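Local coordinates for protein MmeI (PDB 5HR4) that is a Type IIL restriction-modification enzyme that cuts DNA and probably methylates adenine in it, using S-adenosylmethionine, at residues 716-721 with 730-735; 690-695 with 737-742; 670-675 with 698-703; 774-779 with 811-816. One frame throughout, in Å; residues are numbered along the deposited sequence.

Contact 1. Residues 716-721 with 730-735; sequences EFRLKS and ASTPMK. With nucleotides of chain C.
Arg-718, in helix 705-719, and Ala-730, just past helix 724-729, bring their CA atoms to 5.1 Å of each other, and from there the second segment runs on into a type I beta turn from Thr-732 to Lys-735. At this close pass the two CB atoms touch, Arg-718 CB lying 3.7 Å from Ala-730 CB. Leu-719 adds to the apolar patch from the next helix position, its CD2 3.7 Å from Ala-730 CB. Beyond CB, the arginine chain bends at chi2 (127°) and chi3 (103°), which carries its guanidinium past Ala-730 to the beta turn. There NH2 of Arg-718 donates to Lys-735 O at 3.0 Å with an N-H...O angle of 167°, and the acceptor lies at the edge of the guanidinium, practically in its plane. Pro-733 CA sits over one face of the group. The two segments lie before and after the short helix 724-729 in the target recognition domain, and Arg-718 ties the end of helix 705-719 to the loop, since NH2 also bonds Ser-729 O, while NH1 reaches Thr-647 O. An alanine here would keep the CB packing but would probably leave the carbonyls of Lys-735, Ser-729 and Thr-647 without this shared donor, setting the 732-735 turn freer to shift. Just past the helix, Ser-721 OG donates to OP1 of DG10 of chain C at 2.8 Å. Phe-717 packs on a sugar of the bound DNA, and Gln-715 NE2 bonds Ala-730 O beside the CB contact.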
# COMPACT_ATOMS: atom_id res chain seq x y z
N GLU A 716 19.73 -26.97 13.59
CA GLU A 716 18.58 -27.54 12.90
C GLU A 716 17.72 -26.45 12.29
O GLU A 716 17.25 -26.59 11.16
CB GLU A 716 17.76 -28.39 13.85
CG GLU A 716 18.37 -29.77 14.00
CD GLU A 716 18.14 -30.39 15.36
OE1 GLU A 716 17.50 -29.74 16.22
OE2 GLU A 716 18.59 -31.55 15.56
N PHE A 717 17.51 -25.36 13.03
CA PHE A 717 16.74 -24.25 12.49
C PHE A 717 17.46 -23.66 11.29
O PHE A 717 16.84 -23.40 10.25
CB PHE A 717 16.49 -23.18 13.57
CG PHE A 717 16.01 -21.86 13.03
CD1 PHE A 717 14.65 -21.61 12.85
CD2 PHE A 717 16.92 -20.86 12.68
CE1 PHE A 717 14.19 -20.36 12.33
CE2 PHE A 717 16.48 -19.62 12.17
CZ PHE A 717 15.11 -19.38 12.00
N ARG A 718 18.78 -23.46 11.42
CA ARG A 718 19.50 -22.81 10.32
C ARG A 718 19.46 -23.64 9.05
O ARG A 718 19.42 -23.08 7.95
CB ARG A 718 20.93 -22.49 10.74
CG ARG A 718 21.19 -20.99 10.85
CD ARG A 718 21.78 -20.57 12.18
NE ARG A 718 23.21 -20.30 12.08
CZ ARG A 718 23.91 -19.62 12.98
NH1 ARG A 718 23.32 -19.13 14.07
NH2 ARG A 718 25.22 -19.43 12.80
N LEU A 719 19.44 -24.99 9.15
CA LEU A 719 19.41 -25.80 7.93
C LEU A 719 18.06 -25.71 7.23
O LEU A 719 18.00 -25.69 6.00
CB LEU A 719 19.73 -27.26 8.22
CG LEU A 719 21.15 -27.66 8.60
CD1 LEU A 719 21.06 -29.04 9.20
CD2 LEU A 719 22.10 -27.61 7.40
N LYS A 720 16.97 -25.63 8.00
CA LYS A 720 15.65 -25.43 7.39
C LYS A 720 15.53 -24.10 6.63
O LYS A 720 14.50 -23.88 5.98
CB LYS A 720 14.55 -25.49 8.45
CG LYS A 720 14.49 -26.75 9.31
CD LYS A 720 13.12 -26.89 9.98
CE LYS A 720 13.22 -27.30 11.46
NZ LYS A 720 13.25 -26.12 12.42
N SER A 721 16.52 -23.21 6.71
CA SER A 721 16.36 -21.88 6.13
C SER A 721 16.18 -21.98 4.62
O SER A 721 16.40 -23.03 4.02
CB SER A 721 17.56 -20.99 6.42
OG SER A 721 17.35 -19.69 5.90
N ALA A 730 24.80 -22.87 9.29
CA ALA A 730 24.44 -23.94 10.20
C ALA A 730 25.65 -24.73 10.68
O ALA A 730 25.59 -25.34 11.76
CB ALA A 730 23.44 -24.88 9.53
N SER A 731 26.74 -24.73 9.91
CA SER A 731 27.95 -25.47 10.22
C SER A 731 28.95 -24.64 11.03
O SER A 731 30.12 -25.03 11.13
CB SER A 731 28.60 -25.95 8.93
OG SER A 731 28.96 -24.82 8.14
N THR A 732 28.52 -23.49 11.56
CA THR A 732 29.18 -22.80 12.67
C THR A 732 28.07 -22.45 13.65
O THR A 732 27.71 -21.28 13.81
CB THR A 732 29.90 -21.53 12.21
OG1 THR A 732 29.08 -20.88 11.23
CG2 THR A 732 31.25 -21.86 11.61
N PRO A 733 27.47 -23.46 14.27
CA PRO A 733 26.21 -23.23 14.99
C PRO A 733 26.37 -22.57 16.34
O PRO A 733 25.36 -22.34 17.01
CB PRO A 733 25.65 -24.64 15.13
CG PRO A 733 26.86 -25.45 15.30
CD PRO A 733 27.85 -24.88 14.33
N MET A 734 27.57 -22.26 16.81
CA MET A 734 27.66 -21.60 18.11
C MET A 734 27.99 -20.12 17.99
O MET A 734 28.02 -19.42 19.01
CB MET A 734 28.68 -22.30 19.02
CG MET A 734 29.92 -22.82 18.38
SD MET A 734 30.87 -23.64 19.69
CE MET A 734 32.07 -22.38 20.11
N LYS A 735 28.22 -19.62 16.79
CA LYS A 735 28.54 -18.24 16.55
C LYS A 735 27.33 -17.57 15.90
O LYS A 735 26.62 -18.20 15.12
CB LYS A 735 29.77 -18.11 15.65
CG LYS A 735 31.08 -18.47 16.34
CD LYS A 735 32.27 -18.39 15.40
CE LYS A 735 33.43 -19.24 15.94
NZ LYS A 735 33.15 -20.72 15.97
P DG C 10 16.52 -16.54 7.26
OP1 DG C 10 16.28 -17.92 7.76
OP2 DG C 10 17.94 -16.14 7.12
O5' DG C 10 15.78 -16.25 5.87
C5' DG C 10 14.41 -15.81 5.86
C4' DG C 10 14.09 -14.92 4.65
O4' DG C 10 14.46 -13.55 4.94
C3' DG C 10 14.82 -15.27 3.35
O3' DG C 10 14.02 -14.87 2.28
C2' DG C 10 16.07 -14.41 3.44
C1' DG C 10 15.51 -13.15 4.06
N9 DG C 10 16.48 -12.38 4.83
C8 DG C 10 17.39 -12.86 5.73
N7 DG C 10 18.12 -11.92 6.28
C5 DG C 10 17.67 -10.75 5.69
C6 DG C 10 18.09 -9.41 5.89
O6 DG C 10 18.99 -8.99 6.66
N1 DG C 10 17.35 -8.51 5.09
C2 DG C 10 16.35 -8.88 4.21
N2 DG C 10 15.77 -7.91 3.53
N3 DG C 10 15.95 -10.13 4.03
C4 DG C 10 16.66 -11.01 4.79

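Contact 2. Residues 690-695 with 737-742; sequences CLWLDG and FYISQP. With nucleotides of chain B.
Trp-692 and Ile-739 approach head-on from opposite directions, the six-membered end of the indole meeting the isoleucine edge-first. CH2 of Trp-692 is 3.9 Å from CG2 of Ile-739, a methyl close to the ring plane. Asp-694 CB covers part of one face of the same indole, and the Asp-694 side chain runs aslant to that of Ile-739, its CG 3.6 Å from CD1. Beside them Gln-741 lays its CB 4.0 Å from Trp-692 CZ2, its amide plane turned 67° from the ring. Phe-736 adds an edge-to-face ring. Tyr-738 leaves the chain on the DNA side: with CG anti to the backbone N (chi1 178°), its hydroxyl donates to OP2 of DA2 of chain B, modelled at 2.5 Å, while its CG lies 3.6 Å from C7 of DT3 of chain B. A phenylalanine at Tyr-738 would probably still pack on that thymine methyl but would leave the phosphate without its hydroxyl donor. Phe-737 brings its ring edge to DT3 of chain B, CE1 being 3.3 Å from O4. In the backbone, Phe-737 and Tyr-738 both face Lys-645, a classic beta bulge. Thymine C7 and O4 lie in the major groove, and these contacts are consistent with a DNA-reading segment of a target recognition domain.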
# COMPACT_ATOMS: atom_id res chain seq x y z
N CYS A 690 22.25 -13.13 26.18
CA CYS A 690 22.59 -14.10 25.16
C CYS A 690 23.72 -15.01 25.63
O CYS A 690 24.56 -14.61 26.44
CB CYS A 690 23.00 -13.43 23.85
SG CYS A 690 24.55 -12.47 23.90
N LEU A 691 23.72 -16.25 25.12
CA LEU A 691 24.88 -17.14 25.16
C LEU A 691 25.88 -16.67 24.12
O LEU A 691 25.63 -16.80 22.92
CB LEU A 691 24.47 -18.57 24.84
CG LEU A 691 24.38 -19.59 25.98
CD1 LEU A 691 25.51 -19.41 26.98
CD2 LEU A 691 23.08 -19.39 26.65
N TRP A 692 27.02 -16.13 24.55
CA TRP A 692 28.01 -15.57 23.62
C TRP A 692 29.18 -16.54 23.52
O TRP A 692 30.04 -16.60 24.40
CB TRP A 692 28.46 -14.18 24.05
CG TRP A 692 29.37 -13.55 23.07
CD1 TRP A 692 30.72 -13.37 23.19
CD2 TRP A 692 29.00 -13.01 21.79
NE1 TRP A 692 31.22 -12.75 22.07
CE2 TRP A 692 30.18 -12.52 21.19
CE3 TRP A 692 27.79 -12.89 21.10
CZ2 TRP A 692 30.19 -11.92 19.93
CZ3 TRP A 692 27.80 -12.29 19.85
CH2 TRP A 692 28.99 -11.81 19.28
N LEU A 693 29.24 -17.27 22.40
CA LEU A 693 30.16 -18.38 22.21
C LEU A 693 31.28 -18.10 21.22
O LEU A 693 32.12 -18.98 21.00
CB LEU A 693 29.39 -19.62 21.77
CG LEU A 693 28.28 -19.93 22.76
CD1 LEU A 693 27.33 -20.95 22.21
CD2 LEU A 693 28.89 -20.40 24.07
N ASP A 694 31.33 -16.90 20.62
CA ASP A 694 32.46 -16.52 19.79
C ASP A 694 33.76 -16.70 20.57
O ASP A 694 34.00 -16.00 21.56
CB ASP A 694 32.33 -15.07 19.29
CG ASP A 694 33.31 -14.74 18.16
OD1 ASP A 694 33.47 -15.57 17.23
OD2 ASP A 694 33.90 -13.64 18.19
N GLY A 695 34.57 -17.67 20.16
CA GLY A 695 35.82 -17.96 20.82
C GLY A 695 35.65 -18.73 22.12
O GLY A 695 36.30 -18.41 23.13
N PHE A 737 25.19 -15.41 13.36
CA PHE A 737 25.28 -15.37 11.90
C PHE A 737 26.17 -14.23 11.42
O PHE A 737 27.05 -14.44 10.58
CB PHE A 737 23.88 -15.26 11.31
CG PHE A 737 23.86 -14.99 9.85
CD1 PHE A 737 23.69 -13.71 9.37
CD2 PHE A 737 23.99 -16.03 8.94
CE1 PHE A 737 23.65 -13.46 8.02
CE2 PHE A 737 23.97 -15.79 7.57
CZ PHE A 737 23.79 -14.51 7.11
N TYR A 738 25.93 -13.01 11.88
CA TYR A 738 26.85 -11.91 11.63
C TYR A 738 27.34 -11.37 12.96
O TYR A 738 26.53 -11.12 13.86
CB TYR A 738 26.20 -10.80 10.80
CG TYR A 738 27.11 -9.61 10.55
CD1 TYR A 738 28.25 -9.73 9.75
CD2 TYR A 738 26.83 -8.35 11.10
CE1 TYR A 738 29.08 -8.65 9.51
CE2 TYR A 738 27.66 -7.24 10.86
CZ TYR A 738 28.78 -7.40 10.06
OH TYR A 738 29.61 -6.34 9.82
N ILE A 739 28.65 -11.21 13.09
CA ILE A 739 29.30 -10.79 14.32
C ILE A 739 30.07 -9.51 14.03
O ILE A 739 30.84 -9.44 13.06
CB ILE A 739 30.24 -11.87 14.90
CG1 ILE A 739 29.45 -13.08 15.41
CG2 ILE A 739 31.05 -11.32 16.05
CD1 ILE A 739 30.29 -14.05 16.23
N SER A 740 29.84 -8.49 14.85
CA SER A 740 30.51 -7.21 14.69
C SER A 740 31.07 -6.66 15.98
O SER A 740 31.84 -5.70 15.92
CB SER A 740 29.54 -6.17 14.10
OG SER A 740 28.36 -6.10 14.89
N GLN A 741 30.71 -7.24 17.13
CA GLN A 741 31.10 -6.82 18.48
C GLN A 741 32.47 -6.15 18.51
O GLN A 741 33.44 -6.71 18.01
CB GLN A 741 31.09 -8.01 19.43
CG GLN A 741 31.26 -7.66 20.89
CD GLN A 741 30.15 -6.75 21.37
OE1 GLN A 741 29.10 -6.64 20.73
NE2 GLN A 741 30.38 -6.07 22.49
N PRO A 742 32.56 -4.94 19.05
CA PRO A 742 33.86 -4.26 19.16
C PRO A 742 34.61 -4.71 20.41
O PRO A 742 34.12 -5.50 21.22
CB PRO A 742 33.48 -2.78 19.24
CG PRO A 742 31.95 -2.73 19.24
CD PRO A 742 31.45 -4.10 19.50
P DA B 2 32.08 -6.31 7.40
OP1 DA B 2 33.08 -5.35 6.85
OP2 DA B 2 31.93 -6.40 8.87
O5' DA B 2 30.59 -6.05 6.82
C5' DA B 2 30.40 -5.44 5.52
C4' DA B 2 28.92 -5.19 5.21
O4' DA B 2 28.28 -6.39 4.71
C3' DA B 2 28.04 -4.71 6.39
O3' DA B 2 27.19 -3.66 5.92
C2' DA B 2 27.22 -5.96 6.72
C1' DA B 2 27.02 -6.50 5.32
N9 DA B 2 26.55 -7.89 5.23
C8 DA B 2 26.91 -8.96 6.00
N7 DA B 2 26.31 -10.08 5.66
C5 DA B 2 25.51 -9.71 4.58
C6 DA B 2 24.61 -10.44 3.75
N6 DA B 2 24.37 -11.74 3.89
N1 DA B 2 23.98 -9.76 2.77
C2 DA B 2 24.22 -8.47 2.63
N3 DA B 2 25.03 -7.69 3.34
C4 DA B 2 25.65 -8.38 4.31
P DT B 3 26.80 -2.42 6.87
OP1 DT B 3 26.33 -1.29 6.03
OP2 DT B 3 27.99 -2.15 7.70
O5' DT B 3 25.60 -3.02 7.77
C5' DT B 3 24.21 -2.73 7.49
C4' DT B 3 23.78 -3.19 6.11
O4' DT B 3 23.97 -4.63 5.97
C3' DT B 3 22.30 -2.94 5.79
O3' DT B 3 22.15 -2.61 4.42
C2' DT B 3 21.69 -4.32 6.06
C1' DT B 3 22.77 -5.20 5.48
N1 DT B 3 22.70 -6.61 5.90
C2 DT B 3 21.94 -7.49 5.16
O2 DT B 3 21.29 -7.16 4.19
N3 DT B 3 21.95 -8.78 5.62
C4 DT B 3 22.66 -9.27 6.71
O4 DT B 3 22.60 -10.46 7.04
C5 DT B 3 23.44 -8.30 7.43
C7 DT B 3 24.23 -8.71 8.63
C6 DT B 3 23.43 -7.03 6.99
P DT B 1 31.89 -12.62 9.77
OP1 DT B 1 31.71 -11.98 11.10
OP2 DT B 1 32.71 -13.85 9.62
O5' DT B 1 32.41 -11.50 8.73
C5' DT B 1 31.65 -11.22 7.56
C4' DT B 1 32.31 -10.15 6.70
O4' DT B 1 32.38 -10.61 5.33
C3' DT B 1 31.58 -8.81 6.66
O3' DT B 1 32.52 -7.73 6.78
C2' DT B 1 30.84 -8.79 5.31
C1' DT B 1 31.36 -10.02 4.55
N1 DT B 1 30.28 -11.06 4.25
C2 DT B 1 29.22 -10.74 3.41
O2 DT B 1 29.08 -9.65 2.88
N3 DT B 1 28.32 -11.77 3.22
C4 DT B 1 28.38 -13.05 3.76
O4 DT B 1 27.52 -13.90 3.53
C5 DT B 1 29.51 -13.30 4.62
C7 DT B 1 29.68 -14.65 5.26
C6 DT B 1 30.39 -12.32 4.81

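Contact 3. Residues 670-675 with 698-703; sequences EKYFRR and ISEIRA
Tyr-672 and Glu-700 make the contact by themselves: the phenol hydroxyl donates to Glu-700 OE1. The modelled separation of 2.3 Å between Tyr-672 OH and Glu-700 OE1 is too short to be taken literally at this resolution, and the length is doubtful. OE1 approaches the ring obliquely, and the carboxylate is turned 66° from the phenol plane. The hydroxyl also lies along the glutamate stem, with Glu-700 CB 3.5 Å from Tyr-672 OH. Beyond CG the glutamate is extended (chi2 179°), which takes its carboxylate off the helix and across to the ring. The contact joins helix 698-703 to the residue that leads into strand 673-677, in a mixed four-stranded sheet of the target recognition domain, at a surface site where the nearest CA atoms, those of Tyr-672 and Ile-701, are still 9.8 Å apart. Tyr-672 ends a 3-10 segment immediately ahead of that strand, and its backbone is hydrogen-bonded to Trp-692. Its side chain also rests on Leu-691 of the neighbouring strand. On the helical side, Ile-701 packs on Ala-696 and Met-734, and Arg-702 N bonds Ile-698 O at 3.0 Å in the helical pattern. Next to the tyrosine, Phe-673 meets Phe-654 edge-to-face and touches Ile-663 of helix 656-665.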
# COMPACT_ATOMS: atom_id res chain seq x y z
N GLU A 670 27.76 -19.85 33.38
CA GLU A 670 27.75 -18.42 33.67
C GLU A 670 28.80 -17.67 32.85
O GLU A 670 28.55 -16.56 32.37
CB GLU A 670 27.93 -18.17 35.17
N LYS A 671 29.97 -18.28 32.65
CA LYS A 671 31.08 -17.62 31.98
C LYS A 671 30.72 -17.14 30.57
O LYS A 671 31.40 -16.27 30.03
CB LYS A 671 32.29 -18.57 31.92
N TYR A 672 29.66 -17.70 29.97
CA TYR A 672 29.33 -17.44 28.57
C TYR A 672 28.12 -16.53 28.37
O TYR A 672 27.84 -16.14 27.23
CB TYR A 672 29.09 -18.78 27.84
CG TYR A 672 30.36 -19.56 27.68
CD1 TYR A 672 31.47 -18.99 27.06
CD2 TYR A 672 30.49 -20.85 28.18
CE1 TYR A 672 32.65 -19.68 26.92
CE2 TYR A 672 31.67 -21.56 28.04
CZ TYR A 672 32.76 -20.97 27.41
OH TYR A 672 33.95 -21.65 27.25
N PHE A 673 27.38 -16.21 29.43
CA PHE A 673 26.29 -15.25 29.32
C PHE A 673 26.84 -13.84 29.27
O PHE A 673 27.82 -13.51 29.95
CB PHE A 673 25.34 -15.36 30.51
CG PHE A 673 24.40 -16.49 30.40
CD1 PHE A 673 24.75 -17.74 30.85
CD2 PHE A 673 23.15 -16.32 29.82
CE1 PHE A 673 23.88 -18.79 30.75
CE2 PHE A 673 22.27 -17.36 29.71
CZ PHE A 673 22.64 -18.60 30.17
N ARG A 674 26.21 -13.02 28.45
CA ARG A 674 26.53 -11.60 28.38
C ARG A 674 25.22 -10.87 28.12
O ARG A 674 24.25 -11.47 27.63
CB ARG A 674 27.59 -11.33 27.31
CG ARG A 674 29.04 -11.73 27.66
CD ARG A 674 29.96 -11.02 26.68
NE ARG A 674 31.39 -11.13 26.95
CZ ARG A 674 32.33 -10.79 26.06
NH1 ARG A 674 31.96 -10.35 24.86
NH2 ARG A 674 33.61 -10.91 26.34
N ARG A 675 25.19 -9.58 28.47
CA ARG A 675 23.97 -8.78 28.30
C ARG A 675 23.67 -8.55 26.83
O ARG A 675 24.58 -8.30 26.03
CB ARG A 675 24.11 -7.42 28.99
CG ARG A 675 24.13 -7.48 30.51
CD ARG A 675 24.48 -6.15 31.16
NE ARG A 675 24.86 -6.34 32.56
CZ ARG A 675 23.99 -6.51 33.56
NH1 ARG A 675 22.68 -6.50 33.32
NH2 ARG A 675 24.43 -6.69 34.80
N ILE A 698 36.30 -25.32 23.29
CA ILE A 698 35.40 -26.44 23.02
C ILE A 698 35.42 -27.47 24.14
O ILE A 698 34.40 -28.13 24.41
CB ILE A 698 35.77 -27.08 21.66
CG1 ILE A 698 34.79 -28.21 21.34
CG2 ILE A 698 37.23 -27.54 21.67
CD1 ILE A 698 33.36 -27.73 21.27
N SER A 699 36.56 -27.63 24.83
CA SER A 699 36.61 -28.53 25.98
C SER A 699 35.63 -28.11 27.06
O SER A 699 35.20 -28.94 27.87
CB SER A 699 38.03 -28.58 26.55
OG SER A 699 38.31 -27.40 27.30
N GLU A 700 35.28 -26.82 27.11
CA GLU A 700 34.31 -26.36 28.09
C GLU A 700 32.88 -26.54 27.58
O GLU A 700 31.98 -26.81 28.39
CB GLU A 700 34.58 -24.90 28.45
CG GLU A 700 35.91 -24.66 29.18
CD GLU A 700 36.13 -23.20 29.50
OE1 GLU A 700 35.42 -22.36 28.91
OE2 GLU A 700 37.00 -22.88 30.34
N ILE A 701 32.65 -26.42 26.27
CA ILE A 701 31.29 -26.58 25.76
C ILE A 701 30.86 -28.05 25.74
O ILE A 701 29.68 -28.35 25.95
CB ILE A 701 31.17 -25.92 24.37
CG1 ILE A 701 31.11 -24.39 24.52
CG2 ILE A 701 29.95 -26.41 23.63
CD1 ILE A 701 30.69 -23.66 23.25
N ARG A 702 31.79 -28.98 25.53
CA ARG A 702 31.44 -30.41 25.58
C ARG A 702 30.84 -30.78 26.93
O ARG A 702 29.90 -31.58 27.00
CB ARG A 702 32.68 -31.26 25.30
N ALA A 703 31.37 -30.21 28.01
CA ALA A 703 30.91 -30.53 29.36
C ALA A 703 29.42 -30.27 29.53
O ALA A 703 28.76 -30.96 30.31
CB ALA A 703 31.70 -29.71 30.38

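Contact 4. Residues 774-779 with 811-816; sequences ATYHIP and YSASLV. With nucleotides of chain B; nucleotides of chain C.
The Tyr-776 ring carries the peptide between Ser-812 and Ala-813 over one face, with Ala-813 N 3.4 Å from Tyr-776 CE2, and a water at its edge, in plane with the ring. The methyl of Ala-813 touches the ring near its rim, CB 3.6 Å from Tyr-776 CE2. Tyr-811 comes to this ring obliquely, its CD1 4.4 Å from Tyr-776 CD1. One face of the Tyr-811 ring takes Val-816 CB from its own segment. Polar linkage runs through the water: Tyr-776 OH donates to it at 2.9 Å, and it donates in turn to Tyr-811 O at 3.0 Å, so the phenol reaches that carbonyl indirectly. With CG anti to the carbonyl carbon (chi1 -74°), the tyrosine projects from strand 775-779 toward the 811-816 loop. This strand is an inner member of an antiparallel four-stranded sheet in the target recognition domain, lying between strands 641-642 and 746-750, and Tyr-642 on the former also meets the Tyr-776 ring, the planes about 55° apart. The loop is shaped by its own bonds. Ser-812 O accepts from both Leu-815 N and Val-816 N, closing a compact turn whose residues 813-815 have helical backbone angles, and Ser-812 OG adds a weak bond from Leu-815 N. From that turn Ser-814 OG donates to OP2 of DC4 of chain B at 2.9 Å. Near the start of the other segment, Ala-774 CB packs 3.4 Å from OP1 of DT7 of chain C.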
# COMPACT_ATOMS: atom_id res chain seq x y z
N ALA A 774 19.22 -4.98 15.58
CA ALA A 774 18.23 -3.92 15.70
C ALA A 774 18.83 -2.60 16.13
O ALA A 774 18.09 -1.74 16.61
CB ALA A 774 17.13 -4.32 16.68
N THR A 775 20.14 -2.44 16.00
CA THR A 775 20.84 -1.25 16.46
C THR A 775 22.03 -1.02 15.56
O THR A 775 22.48 -1.94 14.87
CB THR A 775 21.36 -1.39 17.90
OG1 THR A 775 22.42 -2.36 17.92
CG2 THR A 775 20.25 -1.83 18.88
N TYR A 776 22.57 0.18 15.59
CA TYR A 776 23.88 0.47 15.00
C TYR A 776 24.79 0.93 16.12
O TYR A 776 24.34 1.18 17.24
CB TYR A 776 23.78 1.55 13.90
CG TYR A 776 23.16 1.05 12.62
CD1 TYR A 776 21.79 0.82 12.54
CD2 TYR A 776 23.95 0.75 11.51
CE1 TYR A 776 21.21 0.34 11.38
CE2 TYR A 776 23.38 0.27 10.34
CZ TYR A 776 22.01 0.07 10.28
OH TYR A 776 21.42 -0.41 9.11
N HIS A 777 26.09 1.06 15.83
CA HIS A 777 27.00 1.55 16.86
C HIS A 777 28.30 2.07 16.26
O HIS A 777 28.74 1.63 15.19
CB HIS A 777 27.30 0.48 17.91
CG HIS A 777 28.04 -0.70 17.37
ND1 HIS A 777 27.42 -1.72 16.68
CD2 HIS A 777 29.36 -1.02 17.42
CE1 HIS A 777 28.32 -2.62 16.34
NE2 HIS A 777 29.51 -2.22 16.78
N ILE A 778 28.90 3.01 16.98
CA ILE A 778 30.19 3.62 16.66
C ILE A 778 31.17 3.19 17.75
O ILE A 778 31.06 3.65 18.90
CB ILE A 778 30.09 5.14 16.57
CG1 ILE A 778 29.12 5.56 15.47
CG2 ILE A 778 31.46 5.76 16.31
CD1 ILE A 778 29.12 7.04 15.17
N PRO A 779 32.14 2.31 17.46
CA PRO A 779 33.05 1.86 18.51
C PRO A 779 33.99 2.97 18.96
O PRO A 779 34.54 3.72 18.15
CB PRO A 779 33.81 0.70 17.86
CG PRO A 779 33.64 0.88 16.40
CD PRO A 779 32.29 1.53 16.22
N TYR A 811 16.65 3.90 11.19
CA TYR A 811 17.98 4.42 10.95
C TYR A 811 18.73 3.47 10.04
O TYR A 811 18.41 2.28 9.96
CB TYR A 811 18.73 4.61 12.27
CG TYR A 811 19.89 5.57 12.15
CD1 TYR A 811 21.13 5.13 11.71
CD2 TYR A 811 19.75 6.92 12.47
CE1 TYR A 811 22.20 6.00 11.58
CE2 TYR A 811 20.82 7.81 12.34
CZ TYR A 811 22.03 7.35 11.90
OH TYR A 811 23.11 8.19 11.75
N SER A 812 19.73 3.99 9.34
CA SER A 812 20.66 3.08 8.68
C SER A 812 21.94 3.83 8.36
O SER A 812 21.89 4.95 7.84
CB SER A 812 20.06 2.49 7.41
OG SER A 812 20.13 3.46 6.39
N ALA A 813 23.07 3.19 8.65
CA ALA A 813 24.37 3.84 8.49
C ALA A 813 24.59 4.33 7.07
O ALA A 813 25.07 5.45 6.87
CB ALA A 813 25.48 2.87 8.90
N SER A 814 24.22 3.53 6.06
CA SER A 814 24.55 3.90 4.69
C SER A 814 23.64 4.99 4.12
O SER A 814 24.04 5.66 3.15
CB SER A 814 24.51 2.67 3.79
OG SER A 814 23.18 2.23 3.60
N LEU A 815 22.45 5.21 4.68
CA LEU A 815 21.53 6.21 4.14
C LEU A 815 21.57 7.53 4.89
O LEU A 815 21.45 8.59 4.28
CB LEU A 815 20.10 5.67 4.14
CG LEU A 815 19.66 4.80 2.96
CD1 LEU A 815 18.35 4.14 3.32
CD2 LEU A 815 19.51 5.64 1.70
N VAL A 816 21.72 7.49 6.21
CA VAL A 816 21.68 8.67 7.04
C VAL A 816 23.09 9.15 7.34
O VAL A 816 23.58 10.11 6.73
CB VAL A 816 20.94 8.39 8.36
CG1 VAL A 816 20.75 9.68 9.15
CG2 VAL A 816 19.62 7.69 8.07
P DC B 4 22.23 -1.09 3.91
OP1 DC B 4 23.13 -1.02 2.73
OP2 DC B 4 22.44 -0.20 5.08
O5' DC B 4 20.78 -0.83 3.37
C5' DC B 4 19.84 -0.10 4.15
C4' DC B 4 18.46 -0.55 3.76
O4' DC B 4 18.37 -1.98 3.96
C3' DC B 4 17.30 0.10 4.49
O3' DC B 4 16.34 0.52 3.50
C2' DC B 4 16.76 -1.03 5.40
C1' DC B 4 17.22 -2.30 4.70
N1 DC B 4 17.61 -3.43 5.64
C2 DC B 4 17.46 -4.76 5.20
O2 DC B 4 17.00 -4.97 4.08
N3 DC B 4 17.84 -5.77 6.03
C4 DC B 4 18.33 -5.50 7.23
N4 DC B 4 18.66 -6.53 8.01
C5 DC B 4 18.49 -4.16 7.70
C6 DC B 4 18.12 -3.16 6.88
P DT C 7 13.66 -3.77 17.99
OP1 DT C 7 14.74 -3.87 18.99
OP2 DT C 7 13.94 -3.16 16.67
O5' DT C 7 13.06 -5.22 17.78
C5' DT C 7 12.35 -5.80 18.87
C4' DT C 7 12.11 -7.28 18.63
O4' DT C 7 11.21 -7.44 17.52
C3' DT C 7 13.34 -8.11 18.27
O3' DT C 7 13.09 -9.43 18.68
C2' DT C 7 13.34 -8.00 16.76
C1' DT C 7 11.85 -8.16 16.49
N1 DT C 7 11.40 -7.60 15.24
C2 DT C 7 10.76 -8.41 14.33
O2 DT C 7 10.57 -9.60 14.53
N3 DT C 7 10.34 -7.78 13.19
C4 DT C 7 10.49 -6.45 12.89
O4 DT C 7 10.08 -5.97 11.84
C5 DT C 7 11.16 -5.65 13.89
C7 DT C 7 11.38 -4.19 13.67
C6 DT C 7 11.57 -6.26 15.01
O HOH W 1 18.55 -0.61 9.05

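In the fold
All four contacts belong to the target recognition domain. Contacts 2 and 3 are closest, centres 13 Å apart; their segments alternate along the chain, and strands 673-677 and 688-691 are neighbours in one sheet. The centres of contacts 1 and 2 are 14 Å apart; contact 1 falls within the chain interval of contact 2 and touches contact 3 through Met-734 and Ile-701. Contact 4 follows all the others in sequence and sits on a separate antiparallel sheet, yet it meets contact 2 where Pro-742 packs on His-777 and Pro-779. Contacts 1, 2 and 4 each reach DNA, while the nearest atom of contact 3 is about 11 Å from it, so the domain presents several linked elements to both strands.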